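Local coordinates for protein SusD homolog (PDB 3IHV) that probably binds glycans at the outer membrane of a gut bacterium, as a member of the SusD family of sugar-binding proteins, at residues G237-D241 and Y242-W246; S317-R320 and R321-I325; Y393-R396 and Y397-L401; W371-Q374 and K375-T379. All coordinates share one frame; numbering follows the deposited sequence.

How the interactions relate
Along the chain the order is interaction 1, interaction 2, interaction 4 and then interaction 3, and each is a local contact where the chain enters or passes through a helix. Interactions 1 and 2 have centres about 13 Å apart and meet where Tyr242 packs on Arg320 and Leu323. Interaction 3 lies about 12 Å from interaction 1, centre to centre, and Tyr393 OH probably bonds Leu245 O. Residues 371-379 reach helix 242-250 through Tyr376 and Trp371, and Leu323 touches Lys375 and Tyr376. Helix 242-250 is therefore the common neighbour, joining strand 392-396 to the short helices 320-324 and 373-376 in this largely helical protein.

Interaction 1 of 4, residues G237-D241 and Y242-W246; sequences GLLKD and YEQLW. With EDO (1,2-ethanediol), chain O.
Leu245, which meets Leu239 across the entry to the helix, lays its CB over one face of the Trp246 indole, 3.8 Å above the plane and offset toward the rim. At the edge of that indole, in its plane, comes Tyr242 CD2. The tyrosine carries its own polar end away from this turn, its OH bonding Glu462 O. The apolar contact is small: Leu239 CD1 reaches Leu245 CD2 at 3.7 Å, the two side chains crossing at a slant, and the same methyl lies 4.0 Å from Gln244 CB. In the backbone, Gln244 N donates to Asp241 O over 2.9 Å, from above the carbonyl plane and with a bent N-H...O angle of 135°. A water accepts from Tyr242 N and donates to Lys240 O, bridging the approach. Beyond, Gln244 has CG anti to its N (chi1 -165°) and then bends at chi2, which turns the amide outward; OE1 accepts from a second water, 2.9 Å away, that also donates to Asp241 OD2. A 1,2-ethanediol, probably from the crystallisation liquor, hydrogen-bonds both ends of the amide, its O1 donating to Gln244 OE1 at 2.7 Å and its O2 accepting from Gln244 NE2 at 3.1 Å. A leucine here would remove OE1 and NE2, so Asn248 OD1 would probably lose its donor and the water at Asp241 OD2 its second mate. An N-H to C=O bond from residue i+3 back to i, leading out of a loop, is typical of a helix's first turn, here that of helix 242-250.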
# COMPACT_ATOMS: atom_id res chain seq x y z
N GLY A 237 14.94 -2.63 -11.27
CA GLY A 237 14.23 -2.97 -12.50
C GLY A 237 12.93 -3.68 -12.24
O GLY A 237 12.50 -3.81 -11.09
N LEU A 238 12.33 -4.14 -13.33
CA LEU A 238 11.11 -4.92 -13.29
C LEU A 238 11.44 -6.39 -13.42
O LEU A 238 12.31 -6.79 -14.26
CB LEU A 238 10.16 -4.52 -14.43
CG LEU A 238 9.73 -3.05 -14.46
CD1 LEU A 238 8.91 -2.69 -15.73
CD2 LEU A 238 8.95 -2.74 -13.16
N LEU A 239 10.79 -7.20 -12.61
CA LEU A 239 10.92 -8.63 -12.75
C LEU A 239 10.41 -8.96 -14.14
O LEU A 239 9.41 -8.37 -14.62
CB LEU A 239 10.15 -9.42 -11.69
CG LEU A 239 10.54 -9.18 -10.24
CD1 LEU A 239 9.86 -10.21 -9.32
CD2 LEU A 239 12.09 -9.23 -10.08
N LYS A 240 11.08 -9.92 -14.77
CA LYS A 240 10.70 -10.33 -16.14
C LYS A 240 9.23 -10.76 -16.20
O LYS A 240 8.48 -10.30 -17.07
CB LYS A 240 11.61 -11.44 -16.65
CG LYS A 240 11.22 -11.95 -18.04
CD LYS A 240 12.19 -13.06 -18.52
CE LYS A 240 11.65 -13.70 -19.78
NZ LYS A 240 12.62 -14.65 -20.44
N ASP A 241 8.84 -11.62 -15.25
CA ASP A 241 7.51 -12.18 -15.19
C ASP A 241 6.65 -11.57 -14.08
O ASP A 241 6.98 -11.66 -12.91
CB ASP A 241 7.59 -13.67 -14.98
CG ASP A 241 8.29 -14.37 -16.11
OD1 ASP A 241 8.00 -14.06 -17.28
OD2 ASP A 241 9.11 -15.26 -15.82
N TYR A 242 5.54 -10.95 -14.46
CA TYR A 242 4.64 -10.33 -13.48
C TYR A 242 4.24 -11.31 -12.40
O TYR A 242 4.15 -10.92 -11.23
CB TYR A 242 3.39 -9.82 -14.17
CG TYR A 242 2.55 -8.91 -13.34
CD1 TYR A 242 2.96 -7.59 -13.08
CD2 TYR A 242 1.31 -9.30 -12.89
CE1 TYR A 242 2.16 -6.73 -12.35
CE2 TYR A 242 0.52 -8.46 -12.18
CZ TYR A 242 0.93 -7.18 -11.91
OH TYR A 242 0.09 -6.39 -11.16
N GLU A 243 3.98 -12.55 -12.80
CA GLU A 243 3.58 -13.60 -11.86
C GLU A 243 4.62 -13.82 -10.75
O GLU A 243 4.27 -14.14 -9.63
CB GLU A 243 3.25 -14.90 -12.60
CG GLU A 243 2.80 -16.04 -11.66
CD GLU A 243 2.31 -17.28 -12.38
OE1 GLU A 243 2.09 -17.23 -13.60
OE2 GLU A 243 2.18 -18.32 -11.71
N GLN A 244 5.89 -13.64 -11.08
CA GLN A 244 6.97 -13.83 -10.12
C GLN A 244 6.83 -12.93 -8.92
O GLN A 244 7.26 -13.28 -7.82
CB GLN A 244 8.35 -13.66 -10.80
CG GLN A 244 9.50 -14.21 -9.96
CD GLN A 244 9.43 -15.73 -9.79
OE1 GLN A 244 9.25 -16.45 -10.75
NE2 GLN A 244 9.60 -16.21 -8.56
N LEU A 245 6.31 -11.71 -9.10
CA LEU A 245 6.08 -10.88 -7.95
C LEU A 245 5.19 -11.54 -6.89
O LEU A 245 5.42 -11.37 -5.67
CB LEU A 245 5.39 -9.56 -8.36
CG LEU A 245 6.20 -8.55 -9.17
CD1 LEU A 245 5.30 -7.56 -9.87
CD2 LEU A 245 7.25 -7.86 -8.26
N TRP A 246 4.19 -12.29 -7.34
CA TRP A 246 3.18 -12.88 -6.44
C TRP A 246 3.74 -14.18 -5.86
O TRP A 246 3.56 -14.47 -4.66
CB TRP A 246 1.78 -12.96 -7.17
CG TRP A 246 1.58 -11.63 -7.80
CD1 TRP A 246 1.61 -11.33 -9.13
CD2 TRP A 246 1.57 -10.38 -7.12
NE1 TRP A 246 1.59 -9.98 -9.30
CE2 TRP A 246 1.56 -9.37 -8.08
CE3 TRP A 246 1.52 -10.02 -5.77
CZ2 TRP A 246 1.52 -8.02 -7.75
CZ3 TRP A 246 1.50 -8.67 -5.46
CH2 TRP A 246 1.51 -7.72 -6.42
C1 EDO O . 11.36 -18.89 -10.66
O1 EDO O . 10.24 -18.79 -11.54
C2 EDO O . 11.02 -19.80 -9.49
O2 EDO O . 9.94 -19.26 -8.69
O HOH W 1 5.77 -10.38 -17.40
O HOH W 2 10.35 -15.68 -13.31

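Interaction 2 of 4, residues S317-R320 and R321-I325; sequences SDIR and RDLSI
Ser324 OG donates to Arg320 O over 2.7 Å, a side-chain bond back to the preceding turn in the short helix 320-324, which an Asx turn at Asp318 leads into. The hydroxyl comes from above the carbonyl plane, 35° out of it, put there by a chi1 of -62° that sets OG beside its own backbone N. The same oxygen also receives a weak bond from Ser324 N. On another side of the turn Leu323 lays CG and CD1 against Ile319 O, with CD1 3.5 Å from it, while the Ile319 and Leu323 methyls only just meet. Arg321 bends at chi3 and brings its guanidinium over Asp318 O, one face toward that oxygen; its NH1 and NH2 are bonded to Asp315 O and Val316 O, and Trp312 adds a cation-pi contact. A water donates to Asp318 O and accepts from Asp322 N, bridging the first turn. Asp318 caps the start of the helix: its OD1 accepts from Arg320 N at 2.9 Å. Arg320 then turns back and grips the carboxylate side-on in a salt bridge, while its NH1 is held by Glu458 and Glu462. Arg320 NE meets Asp318 OD1 on the syn side at 3.0 Å, nearly straight at 173°, and Arg320 NH2 reaches Asp318 OD2 at 2.9 Å.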
# COMPACT_ATOMS: atom_id res chain seq x y z
N SER A 317 -4.42 -8.97 -24.51
CA SER A 317 -3.07 -9.48 -24.34
C SER A 317 -2.37 -9.04 -23.07
O SER A 317 -1.26 -9.47 -22.81
CB SER A 317 -2.23 -9.12 -25.57
OG SER A 317 -2.82 -9.67 -26.73
N ASP A 318 -3.02 -8.21 -22.26
CA ASP A 318 -2.44 -7.78 -20.99
C ASP A 318 -2.52 -8.96 -20.02
O ASP A 318 -3.63 -9.32 -19.55
CB ASP A 318 -3.23 -6.59 -20.47
CG ASP A 318 -2.63 -5.98 -19.23
OD1 ASP A 318 -1.91 -6.69 -18.48
OD2 ASP A 318 -2.94 -4.79 -18.99
N ILE A 319 -1.36 -9.54 -19.71
CA ILE A 319 -1.31 -10.75 -18.86
C ILE A 319 -1.56 -10.45 -17.39
O ILE A 319 -1.77 -11.36 -16.59
CB ILE A 319 0.02 -11.56 -19.04
CG1 ILE A 319 1.22 -10.84 -18.43
CG2 ILE A 319 0.19 -11.94 -20.53
CD1 ILE A 319 2.44 -11.74 -18.26
N ARG A 320 -1.54 -9.19 -17.01
CA ARG A 320 -1.72 -8.84 -15.62
C ARG A 320 -3.14 -9.06 -15.18
O ARG A 320 -3.37 -9.24 -14.00
CB ARG A 320 -1.37 -7.41 -15.37
CG ARG A 320 0.09 -7.09 -15.61
CD ARG A 320 0.36 -5.60 -15.57
NE ARG A 320 -0.30 -4.93 -16.70
CZ ARG A 320 -0.15 -3.63 -17.00
NH1 ARG A 320 0.64 -2.86 -16.29
NH2 ARG A 320 -0.77 -3.11 -18.02
N ARG A 321 -4.08 -8.99 -16.11
CA ARG A 321 -5.51 -9.07 -15.77
C ARG A 321 -5.85 -10.38 -15.04
O ARG A 321 -6.33 -10.34 -13.93
CB ARG A 321 -6.37 -8.88 -17.00
CG ARG A 321 -7.92 -8.93 -16.73
CD ARG A 321 -8.78 -8.72 -18.02
NE ARG A 321 -8.34 -9.73 -18.97
CZ ARG A 321 -7.52 -9.53 -20.00
NH1 ARG A 321 -7.03 -8.31 -20.31
NH2 ARG A 321 -7.16 -10.57 -20.71
N ASP A 322 -5.54 -11.50 -15.65
CA ASP A 322 -5.78 -12.80 -15.01
C ASP A 322 -4.89 -13.08 -13.80
O ASP A 322 -5.24 -13.92 -12.96
CB ASP A 322 -5.63 -13.93 -16.03
CG ASP A 322 -6.68 -13.85 -17.11
OD1 ASP A 322 -7.82 -13.43 -16.82
OD2 ASP A 322 -6.36 -14.20 -18.25
N LEU A 323 -3.72 -12.44 -13.72
CA LEU A 323 -2.85 -12.57 -12.57
C LEU A 323 -3.30 -11.73 -11.41
O LEU A 323 -2.92 -12.03 -10.28
CB LEU A 323 -1.40 -12.22 -12.92
CG LEU A 323 -0.73 -13.24 -13.81
CD1 LEU A 323 0.60 -12.71 -14.40
CD2 LEU A 323 -0.46 -14.54 -13.01
N SER A 324 -4.13 -10.72 -11.69
CA SER A 324 -4.61 -9.78 -10.68
C SER A 324 -6.00 -10.03 -10.11
O SER A 324 -6.25 -9.75 -8.92
CB SER A 324 -4.60 -8.37 -11.29
OG SER A 324 -3.28 -7.97 -11.64
N ILE A 325 -6.87 -10.64 -10.92
CA ILE A 325 -8.29 -10.82 -10.59
C ILE A 325 -8.69 -12.29 -10.70
O ILE A 325 -8.41 -12.92 -11.73
CB ILE A 325 -9.19 -9.99 -11.52
CG1 ILE A 325 -8.84 -8.50 -11.45
CG2 ILE A 325 -10.68 -10.18 -11.20
CD1 ILE A 325 -9.60 -7.60 -12.46
O HOH W 3 -4.71 -11.59 -18.41

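Interaction 3 of 4, residues Y393-R396 and Y397-L401; sequences YFLR and YADVL
Arg396 ends its strand with phi/psi of -112°/154° and, at the N-cap position, offers its O to Asp399 N at 3.0 Å and to Val400 N at 3.4 Å, both weak bonds. Leu395, its CG anti to N (chi1 -170°), sends CD1 to 3.6 Å from Asp399 OD2 and CD2 to 4.1 Å from Val400 CG2, crossing each of those side chains at about a right angle. Just before the helix the strand carries a classic beta bulge, with Phe394 and Leu395 both facing Ile261 of strand 259-263, in the two-stranded antiparallel sheet that precedes helix 397-412. A water accepts from Arg396 N and donates to Asp399 OD2, 2.8 Å from each. The Asp399 carboxylate is also paired with Lys204 and Arg459. Arg396, bent at chi3, passes its CD over one face of the Tyr393 ring, 3.8 Å above the plane and offset toward the rim. Its NH1 is salt-bridged to Glu258 and Glu462 and its NH2 to Glu466, although Arg429, of like charge, lies close to NH1. On the helix side, Arg396 NH1 comes to 3.5 Å from Ala398 CB.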
# COMPACT_ATOMS: atom_id res chain seq x y z
N TYR A 393 3.55 -5.76 -0.43
CA TYR A 393 4.27 -4.75 -1.19
C TYR A 393 3.67 -3.36 -0.94
O TYR A 393 2.52 -3.07 -1.35
CB TYR A 393 4.20 -4.95 -2.70
CG TYR A 393 4.95 -6.15 -3.26
CD1 TYR A 393 6.35 -6.22 -3.18
CD2 TYR A 393 4.27 -7.15 -3.91
CE1 TYR A 393 7.04 -7.28 -3.73
CE2 TYR A 393 4.95 -8.25 -4.47
CZ TYR A 393 6.34 -8.29 -4.38
OH TYR A 393 7.00 -9.36 -4.93
N PHE A 394 4.42 -2.50 -0.27
CA PHE A 394 4.01 -1.11 -0.13
C PHE A 394 4.49 -0.26 -1.33
O PHE A 394 3.81 0.71 -1.76
CB PHE A 394 4.53 -0.55 1.21
CG PHE A 394 4.18 0.91 1.45
CD1 PHE A 394 2.88 1.29 1.75
CD2 PHE A 394 5.17 1.87 1.46
CE1 PHE A 394 2.56 2.62 1.99
CE2 PHE A 394 4.88 3.21 1.70
CZ PHE A 394 3.57 3.59 1.98
N LEU A 395 5.69 -0.56 -1.84
CA LEU A 395 6.26 0.18 -2.96
C LEU A 395 7.13 -0.71 -3.84
O LEU A 395 8.11 -1.33 -3.36
CB LEU A 395 7.13 1.36 -2.48
CG LEU A 395 7.57 2.34 -3.59
CD1 LEU A 395 6.35 3.00 -4.23
CD2 LEU A 395 8.57 3.37 -3.04
N ARG A 396 6.76 -0.82 -5.12
CA ARG A 396 7.48 -1.56 -6.13
C ARG A 396 8.08 -0.59 -7.15
O ARG A 396 7.53 0.48 -7.39
CB ARG A 396 6.54 -2.51 -6.91
CG ARG A 396 5.93 -3.56 -6.05
CD ARG A 396 5.32 -4.70 -6.82
NE ARG A 396 4.02 -4.44 -7.41
CZ ARG A 396 3.77 -4.19 -8.71
NH1 ARG A 396 4.75 -4.10 -9.62
NH2 ARG A 396 2.52 -4.08 -9.11
N TYR A 397 9.15 -0.96 -7.81
CA TYR A 397 9.72 -0.07 -8.83
C TYR A 397 8.75 0.29 -9.94
O TYR A 397 8.84 1.39 -10.49
CB TYR A 397 10.95 -0.74 -9.39
CG TYR A 397 11.80 0.03 -10.34
CD1 TYR A 397 12.62 1.05 -9.90
CD2 TYR A 397 11.88 -0.32 -11.68
CE1 TYR A 397 13.46 1.73 -10.76
CE2 TYR A 397 12.71 0.34 -12.54
CZ TYR A 397 13.52 1.37 -12.06
OH TYR A 397 14.36 2.01 -12.92
N ALA A 398 7.81 -0.61 -10.29
CA ALA A 398 6.84 -0.25 -11.35
C ALA A 398 6.03 1.01 -10.98
O ALA A 398 5.69 1.82 -11.82
CB ALA A 398 5.88 -1.42 -11.65
N ASP A 399 5.67 1.12 -9.71
CA ASP A 399 4.92 2.28 -9.16
C ASP A 399 5.77 3.52 -9.38
O ASP A 399 5.30 4.57 -9.90
CB ASP A 399 4.67 1.98 -7.67
CG ASP A 399 3.69 2.93 -6.99
OD1 ASP A 399 3.40 4.03 -7.50
OD2 ASP A 399 3.22 2.55 -5.88
N VAL A 400 7.07 3.41 -9.08
CA VAL A 400 7.96 4.54 -9.26
C VAL A 400 8.10 4.91 -10.74
O VAL A 400 8.07 6.09 -11.07
CB VAL A 400 9.35 4.33 -8.62
CG1 VAL A 400 10.21 5.59 -8.83
CG2 VAL A 400 9.22 3.99 -7.09
N LEU A 401 8.20 3.92 -11.63
CA LEU A 401 8.26 4.25 -13.07
C LEU A 401 6.99 5.02 -13.47
O LEU A 401 7.06 6.01 -14.18
CB LEU A 401 8.40 3.01 -13.96
CG LEU A 401 9.76 2.32 -13.91
CD1 LEU A 401 9.77 0.98 -14.68
CD2 LEU A 401 10.88 3.24 -14.42
O HOH W 4 4.08 -0.06 -5.43

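Interaction 4 of 4, residues W371-Q374 and K375-T379; sequences WDIQ and KYVTT
A capped helix start is what joins residues 371-374 to 375-379: Asp372 stands at the N-cap of the one-turn helix 373-376, which packs against helix 242-250 through Tyr376. Asp372 OD1 accepts from Lys375 N at 2.8 Å, almost straight at 168°, the N-H coming from above the carboxylate plane. A chi1 of -177° swings CG anti to the Asp372 N and toward that donor, and Lys375 CB lies 3.3 Å from Asp372 CG. OD2 is taken by the hydroxyls of Tyr328 and Tyr330 from strand 325-330, so both carboxylate oxygens have partners. An alanine here has no carboxylate, and would probably leave Lys375 N uncapped and the hydroxyls of Tyr328 and Tyr330 without this shared partner. The backbone completes the turn with Tyr376 N to Asp372 O at 2.9 Å, running nearly along the carbonyl axis, and Val377 N to Ile373 O at the same 2.9 Å. Ile373 and Val377 lie side by side, pointing the same way, their CG2 methyls 3.8 Å apart. The Lys375 chain, extended beyond CG, crosses the Tyr376 ring: CD stands over one face, offset toward the rim, and NZ donates to Tyr376 OH at 3.2 Å.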
# COMPACT_ATOMS: atom_id res chain seq x y z
N TRP A 371 -2.80 -12.61 -4.17
CA TRP A 371 -2.46 -13.30 -2.92
C TRP A 371 -3.22 -14.63 -2.77
O TRP A 371 -3.66 -15.00 -1.68
CB TRP A 371 -2.58 -12.35 -1.71
CG TRP A 371 -1.81 -11.08 -1.97
CD1 TRP A 371 -0.46 -10.91 -1.84
CD2 TRP A 371 -2.32 -9.86 -2.54
NE1 TRP A 371 -0.10 -9.65 -2.28
CE2 TRP A 371 -1.22 -8.97 -2.67
CE3 TRP A 371 -3.60 -9.39 -2.85
CZ2 TRP A 371 -1.35 -7.68 -3.18
CZ3 TRP A 371 -3.74 -8.09 -3.36
CH2 TRP A 371 -2.61 -7.25 -3.50
N ASP A 372 -3.30 -15.36 -3.88
CA ASP A 372 -3.87 -16.68 -3.91
C ASP A 372 -2.91 -17.70 -3.25
O ASP A 372 -1.96 -18.23 -3.87
CB ASP A 372 -4.16 -17.06 -5.35
CG ASP A 372 -4.83 -18.40 -5.46
OD1 ASP A 372 -4.70 -19.23 -4.51
OD2 ASP A 372 -5.43 -18.62 -6.51
N ILE A 373 -3.16 -17.95 -1.97
CA ILE A 373 -2.33 -18.87 -1.18
C ILE A 373 -2.30 -20.31 -1.78
O ILE A 373 -1.24 -20.90 -1.88
CB ILE A 373 -2.77 -18.86 0.31
CG1 ILE A 373 -2.44 -17.52 0.94
CG2 ILE A 373 -2.11 -20.01 1.06
CD1 ILE A 373 -2.93 -17.36 2.40
N GLN A 374 -3.46 -20.84 -2.15
CA GLN A 374 -3.55 -22.18 -2.70
C GLN A 374 -2.69 -22.29 -3.96
O GLN A 374 -2.00 -23.27 -4.16
CB GLN A 374 -4.99 -22.50 -3.02
CG GLN A 374 -5.23 -23.81 -3.72
CD GLN A 374 -4.99 -25.02 -2.84
OE1 GLN A 374 -5.18 -25.00 -1.61
NE2 GLN A 374 -4.65 -26.12 -3.48
N LYS A 375 -2.74 -21.26 -4.80
CA LYS A 375 -1.94 -21.21 -6.00
C LYS A 375 -0.43 -21.05 -5.75
O LYS A 375 0.37 -21.73 -6.38
CB LYS A 375 -2.38 -20.02 -6.88
CG LYS A 375 -1.62 -19.96 -8.22
CD LYS A 375 -2.03 -18.76 -9.07
CE LYS A 375 -1.39 -18.85 -10.45
NZ LYS A 375 -1.57 -17.56 -11.18
N TYR A 376 -0.04 -20.13 -4.87
CA TYR A 376 1.37 -19.78 -4.72
C TYR A 376 2.21 -20.40 -3.61
O TYR A 376 3.40 -20.57 -3.80
CB TYR A 376 1.49 -18.26 -4.64
CG TYR A 376 1.11 -17.54 -5.93
CD1 TYR A 376 1.77 -17.81 -7.12
CD2 TYR A 376 0.17 -16.55 -5.94
CE1 TYR A 376 1.46 -17.14 -8.28
CE2 TYR A 376 -0.16 -15.88 -7.09
CZ TYR A 376 0.49 -16.17 -8.26
OH TYR A 376 0.16 -15.51 -9.42
N VAL A 377 1.63 -20.70 -2.46
CA VAL A 377 2.43 -21.12 -1.32
C VAL A 377 2.92 -22.54 -1.48
O VAL A 377 2.12 -23.45 -1.61
CB VAL A 377 1.70 -20.86 -0.00
CG1 VAL A 377 2.53 -21.35 1.18
CG2 VAL A 377 1.48 -19.39 0.12
N THR A 378 4.24 -22.72 -1.52
CA THR A 378 4.84 -24.04 -1.77
C THR A 378 5.10 -24.84 -0.50
O THR A 378 5.42 -26.05 -0.57
CB THR A 378 6.18 -23.89 -2.50
OG1 THR A 378 7.08 -23.11 -1.70
CG2 THR A 378 5.99 -23.19 -3.83
N THR A 379 4.99 -24.19 0.66
CA THR A 379 5.32 -24.84 1.91
C THR A 379 4.20 -24.89 2.93
O THR A 379 3.28 -24.09 2.90
CB THR A 379 6.49 -24.17 2.54
OG1 THR A 379 6.16 -22.79 2.79
CG2 THR A 379 7.68 -24.26 1.59
O HOH W 5 -0.51 -23.62 -0.92